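Local coordinates for MMACHC-like protein (Caenorhabditis elegans, PDB 5UJC), which binds methylcobalamin and probably acts as a flavin-dependent cyanocobalamin reductase and glutathione-dependent cobalamin dealkylase in vitamin B12 processing, at residues A[207-210]-A[214-217]; A[47-52]-A[189-194]; A[88-93]-A[255-260]; A[5-10]-A[111-116]. All coordinates share one frame; numbering follows the deposited sequence. Where two conformers were deposited one is given.

From the N terminus, helix 5-18 opens interaction 4. That contact closes at 111-116, the loop before edge strand 117-120. Interaction 2 starts at 47-52, within that span, and closes at 189-194 on strand 185-196, so the two cross. They also touch in space, with a probable hydrogen bond between Asn194 and Asn115. Interaction 3 opens at 88-93 and closes only at 255-260. It crosses both interaction 2 and interaction 4, and ties the link between helices 83-89 and 93-109 to the C-terminal helix 257-265. Interaction 1, at 207-210 and 214-217, is a short local closure. It follows interactions 2 and 4 in the chain and falls within the long span of interaction 3.

Interaction 1 (A[207-210]-A[214-217]); sequences PILT and DVRT
Leu209 points its side chain at Val215 on the first turn of helix 212-225. The motif is a loop folding back on the start of the helix it leads into. The backbones are nearest at these two residues, with CA of Leu209 6.2 Å from CA of Val215. Leu209 CG stands anti to its own carbonyl carbon, chi1 -61°, and this sends the branched end across to the helix. Two parts of the leucine then do the touching. Its CB meets the CG2 branch of Val215, with 3.7 Å between Leu209 CB and Val215 CG2. Its CD1 reaches further, to the helix backbone, and lies 4.0 Å from Asp214 O. The CD2 branch lies toward Asp214, where Leu209 CD2 is 4.4 Å from Asp214 CB. Val215 is buried, whereas Asp214 is exposed, so the apolar patch is bordered by a polar residue. Next to it is Tyr147, which probably binds substrate, as in relatives. The Tyr147 hydroxyl is hydrogen-bonded to the backbone N of Ile208 and of Leu209, and the Val215 side chain is about 4 Å from that of Tyr147. At the exposed edge a water links the segments. It donates a hydrogen bond to Asp214 OD2 at 2.7 Å. It also accepts a weak one from Thr210 N at 3.0 Å.

Interaction 2 (A[47-52]-A[189-194]); sequences LPYDDS and VLIFPN
Tyr49 and Ile191 form the tight part of this contact. The CG2 methyl of Ile191 sits over one face of the tyrosine ring, 3.9 Å from the centroid of the Tyr49 ring and only 5° off the ring normal. This is a CH-pi contact, centred on the ring. The other arm of the isoleucine serves the rim, with Ile191 CD1 3.8 Å from Tyr49 CE2. With Ile191 CG1 beside the backbone N (chi1 -56°), CG2 is turned to the ring centre and CD1 passes outside the ring near CE2. Pro193 adds a further apolar touch, with its CG 3.9 Å from Tyr49 CE1, and lies side by side with the tyrosine. Ile191 belongs to strand 185-196, an inner strand of the four-stranded antiparallel sheet, between strands 53-60 and 117-120. The chain turns a corner at Pro193. The loop 47-52 leads into strand 53-60 and covers this part of the sheet. With an alanine here in place of Tyr49, Ile191 CG2 would probably lose the ring face above it, and Pro193 CG its aromatic neighbour. Packing is looser at Leu47, where Leu47 CD1 is 4.3 Å from Ile191 CD1. Between Leu47 and Tyr49, Pro48 centres an inverse gamma turn, closed by a weak bond from Tyr49 N to Leu47 O. On the solvent side, exposed Asp50 makes a long, weak ion pair with Lys196, and its backbone O is hydrogen-bonded to Thr53 OG1.

Interaction 3 (A[88-93]-A[255-260]); sequences EMVSSP and ERWEVL
In Trp257 a chi1 of -99°, off the usual staggered values, and the second torsion turn the indole to Val90 and Pro93. Across the contact, helix 83-89 has ended by Val90, whose carbonyl faces the indole. Trp257 NE1 gives a hydrogen bond to Val90 O at 2.9 Å. The N-H...O angle is 148°, so the bond is somewhat bent. At the acceptor the approach is nearly in line with the carbonyl, with a C=O...N angle of 164°. Val90 O also lies close to the ring plane, at the indole edge. This bond, with the packing on the indole, probably limits rotation of the ring. The benzo part of the indole then meets apolar atoms. Pro93 CB is 3.6 Å from Trp257 CZ2. Pro93 CG lies above one face of the indole, offset toward its rim, 3.8 Å from Trp257 CZ2. The proline ring and the indole run alongside each other, pointing opposite ways. Val90 adds a looser touch, with its CB 4.2 Å from Trp257 CZ2. Phe83 meets the same indole with the ring planes almost perpendicular, and Val86 and Cys87 also touch it. The tryptophan thus joins the C-terminal helix 257-265 to the junction between helices 83-89 and 93-109. Ser92 is at the N-cap position of the second of these, and Pro93 takes the first helical place, a common setting for proline at a helix start.

Interaction 4 (A[5-10]-A[111-116]); sequences MSHAES and KVEENF
The first two turns of helix 5-18 face the irregular backbone of 111-116, nearest at Ser10 and Val112, whose CA atoms are 7.4 Å apart. His7 reaches across the gap. Its CG is anti to the backbone N, chi1 -174°, and the ring projects from the helix toward Glu113. His7 NE2 donates a nearly straight hydrogen bond to Glu113 OE2, 2.6 Å long with an N-H...O angle of 169°. The oxygen lies close to the plane of the imidazole. The donor, however, meets the carboxylate on its anti side and is tilted out of its plane. Ring and carboxylate planes are 73° apart. The glutamate chain bends at chi2 to bring OE2 to this position. The contact lays the N-terminal helix on the loop joining helix 93-109 to edge strand 117-120. Glu113 also packs on Phe192 and Asn194 of strand 185-196, and so sits between helix and sheet. The carboxylate would probably favour a protonated, positively charged imidazole. A leucine in place of His7 would probably leave Glu113 OE2 without its N-H partner and its carboxylate freer to turn. Another oxygen approaches the ring edge, with Val112 O 3.0 Å from His7 CE1. The Val112 side chain packs beside it on the helix, and Val112 CG1 lies 4.3 Å from Ser10 CB.

Interaction 1 (A[207-210]-A[214-217])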
loop_
_atom_site.group_PDB
_atom_site.type_symbol
_atom_site.label_atom_id
_atom_site.label_comp_id
_atom_site.label_asym_id
_atom_site.label_seq_id
_atom_site.Cartn_x
_atom_site.Cartn_y
_atom_site.Cartn_z
ATOM N N PRO A 207 -3.615 -9.563 -15.307
ATOM C CA PRO A 207 -2.832 -10.702 -14.937
ATOM C C PRO A 207 -1.342 -10.448 -15.164
ATOM O O PRO A 207 -0.944 -9.976 -16.229
ATOM C CB PRO A 207 -3.327 -11.808 -15.883
ATOM C CG PRO A 207 -4.612 -11.362 -16.390
ATOM C CD PRO A 207 -4.627 -9.882 -16.338
ATOM N N ILE A 208 -0.546 -10.719 -14.155
ATOM C CA ILE A 208 0.889 -10.509 -14.221
ATOM C C ILE A 208 1.627 -11.836 -14.432
ATOM O O ILE A 208 2.492 -11.941 -15.281
ATOM C CB ILE A 208 1.406 -9.808 -12.948
ATOM C CG1 ILE A 208 0.672 -8.470 -12.732
ATOM C CG2 ILE A 208 2.916 -9.594 -13.034
ATOM C CD1 ILE A 208 0.743 -7.533 -13.907
ATOM N N LEU A 209 1.300 -12.818 -13.611
ATOM C CA LEU A 209 1.888 -14.141 -13.698
ATOM C C LEU A 209 0.842 -15.116 -14.192
ATOM O O LEU A 209 -0.172 -15.348 -13.516
ATOM C CB LEU A 209 2.376 -14.588 -12.339
ATOM C CG LEU A 209 3.461 -13.711 -11.712
ATOM C CD1 LEU A 209 3.854 -14.229 -10.348
ATOM C CD2 LEU A 209 4.682 -13.604 -12.608
ATOM N N THR A 210 1.063 -15.655 -15.376
ATOM C CA THR A 210 0.080 -16.490 -16.035
ATOM C C THR A 210 0.330 -17.985 -15.805
ATOM O O THR A 210 -0.572 -18.811 -16.055
ATOM C CB THR A 210 0.055 -16.197 -17.527
ATOM O OG1 THR A 210 1.374 -16.291 -18.045
ATOM C CG2 THR A 210 -0.515 -14.796 -17.781
ATOM N N ASP A 214 5.099 -20.191 -11.550
ATOM C CA ASP A 214 5.692 -18.855 -11.257
ATOM C C ASP A 214 5.024 -18.207 -10.068
ATOM O O ASP A 214 5.703 -17.624 -9.207
ATOM C CB ASP A 214 5.593 -17.904 -12.462
ATOM C CG ASP A 214 6.488 -18.311 -13.608
ATOM O OD1 ASP A 214 7.555 -18.938 -13.363
ATOM O OD2 ASP A 214 6.142 -17.987 -14.750
ATOM N N VAL A 215 3.702 -18.372 -9.964
ATOM C CA VAL A 215 2.964 -17.820 -8.821
ATOM C C VAL A 215 3.435 -18.463 -7.538
ATOM O O VAL A 215 3.721 -17.772 -6.546
ATOM C CB VAL A 215 1.430 -18.005 -8.979
ATOM C CG1 VAL A 215 0.696 -17.534 -7.728
ATOM C CG2 VAL A 215 0.921 -17.275 -10.209
ATOM N N ARG A 216 3.556 -19.799 -7.537
ATOM C CA ARG A 216 3.965 -20.475 -6.314
ATOM C C ARG A 216 5.402 -20.076 -5.909
ATOM O O ARG A 216 5.676 -19.844 -4.733
ATOM C CB ARG A 216 3.818 -22.006 -6.438
ATOM C CG ARG A 216 2.360 -22.482 -6.438
ATOM C CD ARG A 216 2.222 -24.006 -6.384
ATOM N NE ARG A 216 2.327 -24.554 -7.709
ATOM C CZ ARG A 216 1.297 -24.765 -8.553
ATOM N NH1 ARG A 216 1.543 -25.202 -9.765
ATOM N NH2 ARG A 216 0.018 -24.537 -8.183
ATOM N N THR A 217 6.279 -19.913 -6.891
ATOM C CA THR A 217 7.649 -19.470 -6.617
ATOM C C THR A 217 7.649 -18.049 -6.042
ATOM O O THR A 217 8.353 -17.762 -5.080
ATOM C CB THR A 217 8.517 -19.534 -7.868
ATOM O OG1 THR A 217 8.546 -20.879 -8.336
ATOM C CG2 THR A 217 9.944 -19.084 -7.576
HETATM O O HOH W 1 3.914 -16.546 -15.133
#

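Interaction 2 (A[47-52]-A[189-194])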
loop_
_atom_site.group_PDB
_atom_site.type_symbol
_atom_site.label_atom_id
_atom_site.label_comp_id
_atom_site.label_asym_id
_atom_site.label_seq_id
_atom_site.Cartn_x
_atom_site.Cartn_y
_atom_site.Cartn_z
ATOM N N LEU A 47 -17.567 -4.310 5.609
ATOM C CA LEU A 47 -17.609 -2.931 6.032
ATOM C C LEU A 47 -19.053 -2.432 6.069
ATOM O O LEU A 47 -19.858 -2.796 5.199
ATOM C CB LEU A 47 -16.796 -2.072 5.074
ATOM C CG LEU A 47 -15.316 -2.419 5.011
ATOM C CD1 LEU A 47 -14.646 -1.719 3.820
ATOM C CD2 LEU A 47 -14.628 -2.035 6.313
ATOM N N PRO A 48 -19.379 -1.569 7.059
ATOM C CA PRO A 48 -20.771 -1.197 7.328
ATOM C C PRO A 48 -21.251 0.010 6.491
ATOM O O PRO A 48 -21.639 1.031 7.038
ATOM C CB PRO A 48 -20.743 -0.856 8.816
ATOM C CG PRO A 48 -19.396 -0.274 9.010
ATOM C CD PRO A 48 -18.484 -1.110 8.144
ATOM N N TYR A 49 -21.217 -0.145 5.177
ATOM C CA TYR A 49 -21.686 0.876 4.252
ATOM C C TYR A 49 -22.493 0.225 3.168
ATOM O O TYR A 49 -22.254 -0.944 2.819
ATOM C CB TYR A 49 -20.492 1.632 3.627
ATOM C CG TYR A 49 -19.586 2.236 4.648
ATOM C CD1 TYR A 49 -19.881 3.458 5.220
ATOM C CD2 TYR A 49 -18.455 1.567 5.073
ATOM C CE1 TYR A 49 -19.082 3.987 6.209
ATOM C CE2 TYR A 49 -17.634 2.096 6.031
ATOM C CZ TYR A 49 -17.958 3.306 6.609
ATOM O OH TYR A 49 -17.158 3.835 7.570
ATOM N N ASP A 50 -23.405 0.983 2.573
ATOM C CA ASP A 50 -24.166 0.496 1.411
ATOM C C ASP A 50 -23.254 0.107 0.247
ATOM O O ASP A 50 -22.152 0.679 0.075
ATOM C CB ASP A 50 -25.178 1.557 0.942
ATOM C CG ASP A 50 -26.290 1.824 1.973
ATOM O OD1 ASP A 50 -26.480 1.005 2.899
ATOM O OD2 ASP A 50 -26.959 2.877 1.856
ATOM N N ASP A 51 -23.727 -0.837 -0.568
ATOM C CA ASP A 51 -22.932 -1.403 -1.672
ATOM C C ASP A 51 -22.347 -0.340 -2.605
ATOM O O ASP A 51 -21.212 -0.473 -3.068
ATOM C CB ASP A 51 -23.771 -2.377 -2.513
ATOM C CG ASP A 51 -24.055 -3.680 -1.808
ATOM O OD1 ASP A 51 -23.395 -3.997 -0.816
ATOM O OD2 ASP A 51 -24.938 -4.410 -2.288
ATOM N N SER A 52 -23.120 0.687 -2.916
ATOM C CA SER A 52 -22.693 1.647 -3.919
ATOM C C SER A 52 -21.785 2.773 -3.350
ATOM O O SER A 52 -21.406 3.673 -4.074
ATOM C CB SER A 52 -23.901 2.253 -4.605
ATOM O OG SER A 52 -24.658 3.035 -3.695
ATOM N N VAL A 189 -7.267 3.702 2.501
ATOM C CA VAL A 189 -8.526 3.755 1.813
ATOM C C VAL A 189 -9.365 4.872 2.413
ATOM O O VAL A 189 -9.479 4.990 3.634
ATOM C CB VAL A 189 -9.290 2.417 1.915
ATOM C CG1 VAL A 189 -10.736 2.586 1.473
ATOM C CG2 VAL A 189 -8.599 1.324 1.089
ATOM N N LEU A 190 -9.899 5.707 1.538
ATOM C CA LEU A 190 -10.853 6.753 1.893
ATOM C C LEU A 190 -12.246 6.282 1.546
ATOM O O LEU A 190 -12.473 5.787 0.441
ATOM C CB LEU A 190 -10.553 8.025 1.120
ATOM C CG LEU A 190 -9.139 8.570 1.170
ATOM C CD1 LEU A 190 -9.018 9.789 0.283
ATOM C CD2 LEU A 190 -8.694 8.891 2.555
ATOM N N ILE A 191 -13.159 6.376 2.500
ATOM C CA ILE A 191 -14.543 5.968 2.272
ATOM C C ILE A 191 -15.423 7.206 2.417
ATOM O O ILE A 191 -15.277 7.952 3.362
ATOM C CB ILE A 191 -14.973 4.889 3.282
ATOM C CG1 ILE A 191 -14.006 3.688 3.216
ATOM C CG2 ILE A 191 -16.423 4.436 3.010
ATOM C CD1 ILE A 191 -14.276 2.593 4.243
ATOM N N PHE A 192 -16.338 7.394 1.461
ATOM C CA PHE A 192 -17.210 8.582 1.399
ATOM C C PHE A 192 -18.669 8.166 1.587
ATOM O O PHE A 192 -19.361 7.847 0.616
ATOM C CB PHE A 192 -17.015 9.274 0.074
ATOM C CG PHE A 192 -15.594 9.724 -0.157
ATOM C CD1 PHE A 192 -15.169 10.960 0.283
ATOM C CD2 PHE A 192 -14.674 8.885 -0.768
ATOM C CE1 PHE A 192 -13.850 11.344 0.120
ATOM C CE2 PHE A 192 -13.349 9.287 -0.931
ATOM C CZ PHE A 192 -12.950 10.504 -0.482
ATOM N N PRO A 193 -19.139 8.137 2.846
ATOM C CA PRO A 193 -20.431 7.506 3.108
ATOM C C PRO A 193 -21.614 8.167 2.415
ATOM O O PRO A 193 -22.644 7.510 2.225
ATOM C CB PRO A 193 -20.574 7.618 4.643
ATOM C CG PRO A 193 -19.186 7.727 5.144
ATOM C CD PRO A 193 -18.445 8.507 4.092
ATOM N N ASN A 194 -21.484 9.452 2.056
ATOM C CA ASN A 194 -22.583 10.175 1.400
ATOM C C ASN A 194 -22.490 10.208 -0.120
ATOM O O ASN A 194 -23.314 10.853 -0.764
ATOM C CB ASN A 194 -22.669 11.621 1.937
ATOM C CG ASN A 194 -22.931 11.676 3.429
ATOM O OD1 ASN A 194 -22.336 12.480 4.148
ATOM N ND2 ASN A 194 -23.810 10.811 3.905
#

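Interaction 3 (A[88-93]-A[255-260])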
loop_
_atom_site.group_PDB
_atom_site.type_symbol
_atom_site.label_atom_id
_atom_site.label_comp_id
_atom_site.label_asym_id
_atom_site.label_seq_id
_atom_site.Cartn_x
_atom_site.Cartn_y
_atom_site.Cartn_z
ATOM N N GLU A 88 16.201 10.762 17.149
ATOM C CA GLU A 88 15.735 10.661 18.539
ATOM C C GLU A 88 14.261 11.017 18.630
ATOM O O GLU A 88 13.494 10.355 19.346
ATOM C CB GLU A 88 16.553 11.582 19.444
ATOM C CG GLU A 88 16.095 11.613 20.904
ATOM C CD GLU A 88 16.873 12.610 21.752
ATOM O OE1 GLU A 88 17.772 13.305 21.210
ATOM O OE2 GLU A 88 16.569 12.715 22.967
ATOM N N MET A 89 13.854 12.069 17.919
ATOM C CA MET A 89 12.510 12.639 18.110
ATOM C C MET A 89 11.427 12.018 17.229
ATOM O O MET A 89 10.244 12.141 17.536
ATOM C CB MET A 89 12.537 14.151 17.917
ATOM C CG MET A 89 13.384 14.858 18.955
ATOM S SD MET A 89 13.081 14.399 20.683
ATOM C CE MET A 89 11.350 14.903 20.900
ATOM N N VAL A 90 11.832 11.381 16.143
ATOM C CA VAL A 90 10.891 10.786 15.186
ATOM C C VAL A 90 11.150 9.277 15.055
ATOM O O VAL A 90 11.913 8.822 14.198
ATOM C CB VAL A 90 10.960 11.469 13.822
ATOM C CG1 VAL A 90 9.898 10.868 12.858
ATOM C CG2 VAL A 90 10.771 12.965 13.991
ATOM N N SER A 91 10.485 8.503 15.907
ATOM C CA SER A 91 10.675 7.064 15.934
ATOM C C SER A 91 10.005 6.396 14.735
ATOM O O SER A 91 10.370 5.277 14.349
ATOM C CB SER A 91 10.095 6.465 17.239
ATOM O OG SER A 91 10.879 6.806 18.359
ATOM N N SER A 92 8.962 7.042 14.213
ATOM C CA SER A 92 8.101 6.456 13.195
ATOM C C SER A 92 8.092 7.373 11.952
ATOM O O SER A 92 7.101 8.040 11.662
ATOM C CB SER A 92 6.672 6.285 13.747
ATOM O OG SER A 92 6.677 5.571 14.970
ATOM N N PRO A 93 9.197 7.396 11.198
ATOM C CA PRO A 93 9.274 8.411 10.148
ATOM C C PRO A 93 8.336 8.188 8.971
ATOM O O PRO A 93 7.793 9.164 8.443
ATOM C CB PRO A 93 10.730 8.371 9.708
ATOM C CG PRO A 93 11.217 6.975 10.146
ATOM C CD PRO A 93 10.476 6.713 11.414
ATOM N N GLU A 255 16.816 -0.427 12.996
ATOM C CA GLU A 255 18.084 -0.369 12.260
ATOM C C GLU A 255 18.005 0.524 11.026
ATOM O O GLU A 255 18.983 0.645 10.277
ATOM C CB GLU A 255 18.489 -1.776 11.811
ATOM C CG GLU A 255 18.783 -2.734 12.937
ATOM C CD GLU A 255 19.067 -4.154 12.448
ATOM O OE1 GLU A 255 19.365 -4.345 11.228
ATOM O OE2 GLU A 255 18.964 -5.074 13.270
ATOM N N ARG A 256 16.863 1.156 10.799
ATOM C CA ARG A 256 16.634 1.816 9.504
ATOM C C ARG A 256 17.191 3.212 9.396
ATOM O O ARG A 256 17.528 3.638 8.311
ATOM C CB ARG A 256 15.167 1.871 9.196
ATOM C CG ARG A 256 14.548 0.527 8.890
ATOM C CD ARG A 256 13.107 0.707 8.612
ATOM N NE ARG A 256 12.441 -0.547 8.365
ATOM C CZ ARG A 256 11.155 -0.649 8.076
ATOM N NH1 ARG A 256 10.386 0.442 8.082
ATOM N NH2 ARG A 256 10.624 -1.827 7.759
ATOM N N TRP A 257 17.151 3.982 10.475
ATOM C CA TRP A 257 17.496 5.420 10.375
ATOM C C TRP A 257 18.887 5.625 9.763
ATOM O O TRP A 257 19.071 6.519 8.972
ATOM C CB TRP A 257 17.408 6.148 11.737
ATOM C CG TRP A 257 16.111 6.935 11.949
ATOM C CD1 TRP A 257 15.181 6.739 12.936
ATOM C CD2 TRP A 257 15.665 8.087 11.204
ATOM N NE1 TRP A 257 14.176 7.671 12.832
ATOM C CE2 TRP A 257 14.453 8.519 11.790
ATOM C CE3 TRP A 257 16.161 8.777 10.105
ATOM C CZ2 TRP A 257 13.731 9.616 11.307
ATOM C CZ3 TRP A 257 15.426 9.889 9.616
ATOM C CH2 TRP A 257 14.229 10.280 10.218
ATOM N N GLU A 258 19.842 4.759 10.089
ATOM C CA GLU A 258 21.196 4.917 9.569
ATOM C C GLU A 258 21.271 4.786 8.038
ATOM O O GLU A 258 22.154 5.397 7.399
ATOM C CB GLU A 258 22.177 3.954 10.245
ATOM C CG GLU A 258 22.592 4.377 11.660
ATOM C CD GLU A 258 23.259 5.753 11.731
ATOM O OE1 GLU A 258 24.000 6.144 10.785
ATOM O OE2 GLU A 258 23.079 6.432 12.759
ATOM N N VAL A 259 20.312 4.082 7.443
ATOM C CA VAL A 259 20.225 3.993 5.981
ATOM C C VAL A 259 19.991 5.390 5.352
ATOM O O VAL A 259 20.418 5.657 4.220
ATOM C CB VAL A 259 19.113 2.991 5.570
ATOM C CG1 VAL A 259 18.941 2.942 4.065
ATOM C CG2 VAL A 259 19.442 1.607 6.104
ATOM N N LEU A 260 19.339 6.284 6.109
ATOM C CA LEU A 260 18.974 7.603 5.609
ATOM C C LEU A 260 20.012 8.681 5.861
ATOM O O LEU A 260 19.895 9.776 5.308
ATOM C CB LEU A 260 17.649 8.047 6.224
ATOM C CG LEU A 260 16.489 7.088 6.037
ATOM C CD1 LEU A 260 15.214 7.723 6.577
ATOM C CD2 LEU A 260 16.256 6.667 4.570
#

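Interaction 4 (A[5-10]-A[111-116])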
loop_
_atom_site.group_PDB
_atom_site.type_symbol
_atom_site.label_atom_id
_atom_site.label_comp_id
_atom_site.label_asym_id
_atom_site.label_seq_id
_atom_site.Cartn_x
_atom_site.Cartn_y
_atom_site.Cartn_z
ATOM N N MET A 5 -21.493 10.994 -10.205
ATOM C CA MET A 5 -20.191 10.642 -10.788
ATOM C C MET A 5 -19.257 11.838 -11.048
ATOM O O MET A 5 -18.041 11.700 -10.951
ATOM C CB MET A 5 -20.388 9.838 -12.072
ATOM C CG MET A 5 -20.752 8.380 -11.826
ATOM S SD MET A 5 -19.523 7.458 -10.866
ATOM C CE MET A 5 -18.000 7.957 -11.667
ATOM N N SER A 6 -19.811 12.995 -11.411
ATOM C CA SER A 6 -19.017 14.226 -11.512
ATOM C C SER A 6 -18.428 14.537 -10.169
ATOM O O SER A 6 -17.251 14.852 -10.054
ATOM C CB SER A 6 -19.885 15.402 -11.962
ATOM O OG SER A 6 -20.302 15.255 -13.303
ATOM N N HIS A 7 -19.264 14.454 -9.135
ATOM C CA HIS A 7 -18.789 14.715 -7.773
ATOM C C HIS A 7 -17.713 13.702 -7.343
ATOM O O HIS A 7 -16.666 14.091 -6.818
ATOM C CB HIS A 7 -19.956 14.751 -6.783
ATOM C CG HIS A 7 -19.560 15.154 -5.408
ATOM N ND1 HIS A 7 -18.900 16.331 -5.147
ATOM C CD2 HIS A 7 -19.724 14.536 -4.209
ATOM C CE1 HIS A 7 -18.676 16.426 -3.848
ATOM N NE2 HIS A 7 -19.182 15.358 -3.256
ATOM N N ALA A 8 -17.944 12.423 -7.622
ATOM C CA ALA A 8 -16.934 11.394 -7.370
ATOM C C ALA A 8 -15.612 11.719 -8.088
ATOM O O ALA A 8 -14.543 11.569 -7.514
ATOM C CB ALA A 8 -17.445 10.022 -7.799
ATOM N N GLU A 9 -15.704 12.151 -9.352
ATOM C CA GLU A 9 -14.516 12.525 -10.118
ATOM C C GLU A 9 -13.807 13.750 -9.521
ATOM O O GLU A 9 -12.588 13.776 -9.442
ATOM C CB GLU A 9 -14.866 12.734 -11.613
ATOM C CG GLU A 9 -15.059 11.411 -12.328
ATOM C CD GLU A 9 -15.626 11.535 -13.724
ATOM O OE1 GLU A 9 -15.743 12.670 -14.244
ATOM O OE2 GLU A 9 -15.964 10.475 -14.313
ATOM N N SER A 10 -14.584 14.704 -8.990
ATOM C CA SER A 10 -14.001 15.905 -8.335
ATOM C C SER A 10 -13.290 15.528 -7.039
ATOM O O SER A 10 -12.229 16.063 -6.726
ATOM C CB SER A 10 -15.087 16.963 -8.053
ATOM O OG SER A 10 -15.623 17.501 -9.261
ATOM N N LYS A 111 -13.131 20.449 1.690
ATOM C CA LYS A 111 -13.856 21.519 1.007
ATOM C C LYS A 111 -14.653 21.023 -0.216
ATOM O O LYS A 111 -15.511 21.736 -0.747
ATOM C CB LYS A 111 -12.891 22.641 0.609
ATOM C CG LYS A 111 -12.173 23.251 1.791
ATOM C CD LYS A 111 -11.302 24.423 1.364
ATOM C CE LYS A 111 -10.186 24.686 2.346
ATOM N NZ LYS A 111 -9.226 25.708 1.836
ATOM N N VAL A 112 -14.342 19.812 -0.666
ATOM C CA VAL A 112 -15.052 19.163 -1.782
ATOM C C VAL A 112 -16.090 18.131 -1.262
ATOM O O VAL A 112 -17.216 18.062 -1.762
ATOM C CB VAL A 112 -14.041 18.494 -2.758
ATOM C CG1 VAL A 112 -14.758 17.667 -3.832
ATOM C CG2 VAL A 112 -13.162 19.567 -3.404
ATOM N N GLU A 113 -15.696 17.340 -0.268
ATOM C CA GLU A 113 -16.611 16.378 0.393
ATOM C C GLU A 113 -16.226 16.272 1.858
ATOM O O GLU A 113 -15.146 15.784 2.181
ATOM C CB GLU A 113 -16.551 14.990 -0.273
ATOM C CG GLU A 113 -17.518 13.961 0.346
ATOM C CD GLU A 113 -19.003 14.362 0.239
ATOM O OE1 GLU A 113 -19.789 13.897 1.084
ATOM O OE2 GLU A 113 -19.372 15.119 -0.681
ATOM N N GLU A 114 -17.049 16.849 2.740
ATOM C CA GLU A 114 -16.646 17.014 4.141
ATOM C C GLU A 114 -16.613 15.700 4.928
ATOM O O GLU A 114 -15.829 15.555 5.848
ATOM C CB GLU A 114 -17.526 18.056 4.845
ATOM C CG GLU A 114 -18.931 17.614 5.170
ATOM C CD GLU A 114 -19.750 18.746 5.817
ATOM O OE1 GLU A 114 -19.159 19.801 6.125
ATOM O OE2 GLU A 114 -20.977 18.588 6.002
ATOM N N ASN A 115 -17.426 14.734 4.508
ATOM C CA ASN A 115 -17.614 13.478 5.264
ATOM C C ASN A 115 -16.827 12.327 4.641
ATOM O O ASN A 115 -17.166 11.855 3.570
ATOM C CB ASN A 115 -19.117 13.130 5.292
ATOM C CG ASN A 115 -19.429 11.872 6.094
ATOM O OD1 ASN A 115 -18.550 11.274 6.727
ATOM N ND2 ASN A 115 -20.700 11.482 6.093
ATOM N N PHE A 116 -15.733 11.925 5.285
ATOM C CA PHE A 116 -15.016 10.745 4.868
ATOM C C PHE A 116 -14.287 10.088 6.021
ATOM O O PHE A 116 -13.988 10.718 7.032
ATOM C CB PHE A 116 -14.031 11.037 3.713
ATOM C CG PHE A 116 -13.042 12.127 4.006
ATOM C CD1 PHE A 116 -13.349 13.469 3.710
ATOM C CD2 PHE A 116 -11.794 11.835 4.530
ATOM C CE1 PHE A 116 -12.434 14.472 3.946
ATOM C CE2 PHE A 116 -10.878 12.848 4.774
ATOM C CZ PHE A 116 -11.207 14.168 4.491
#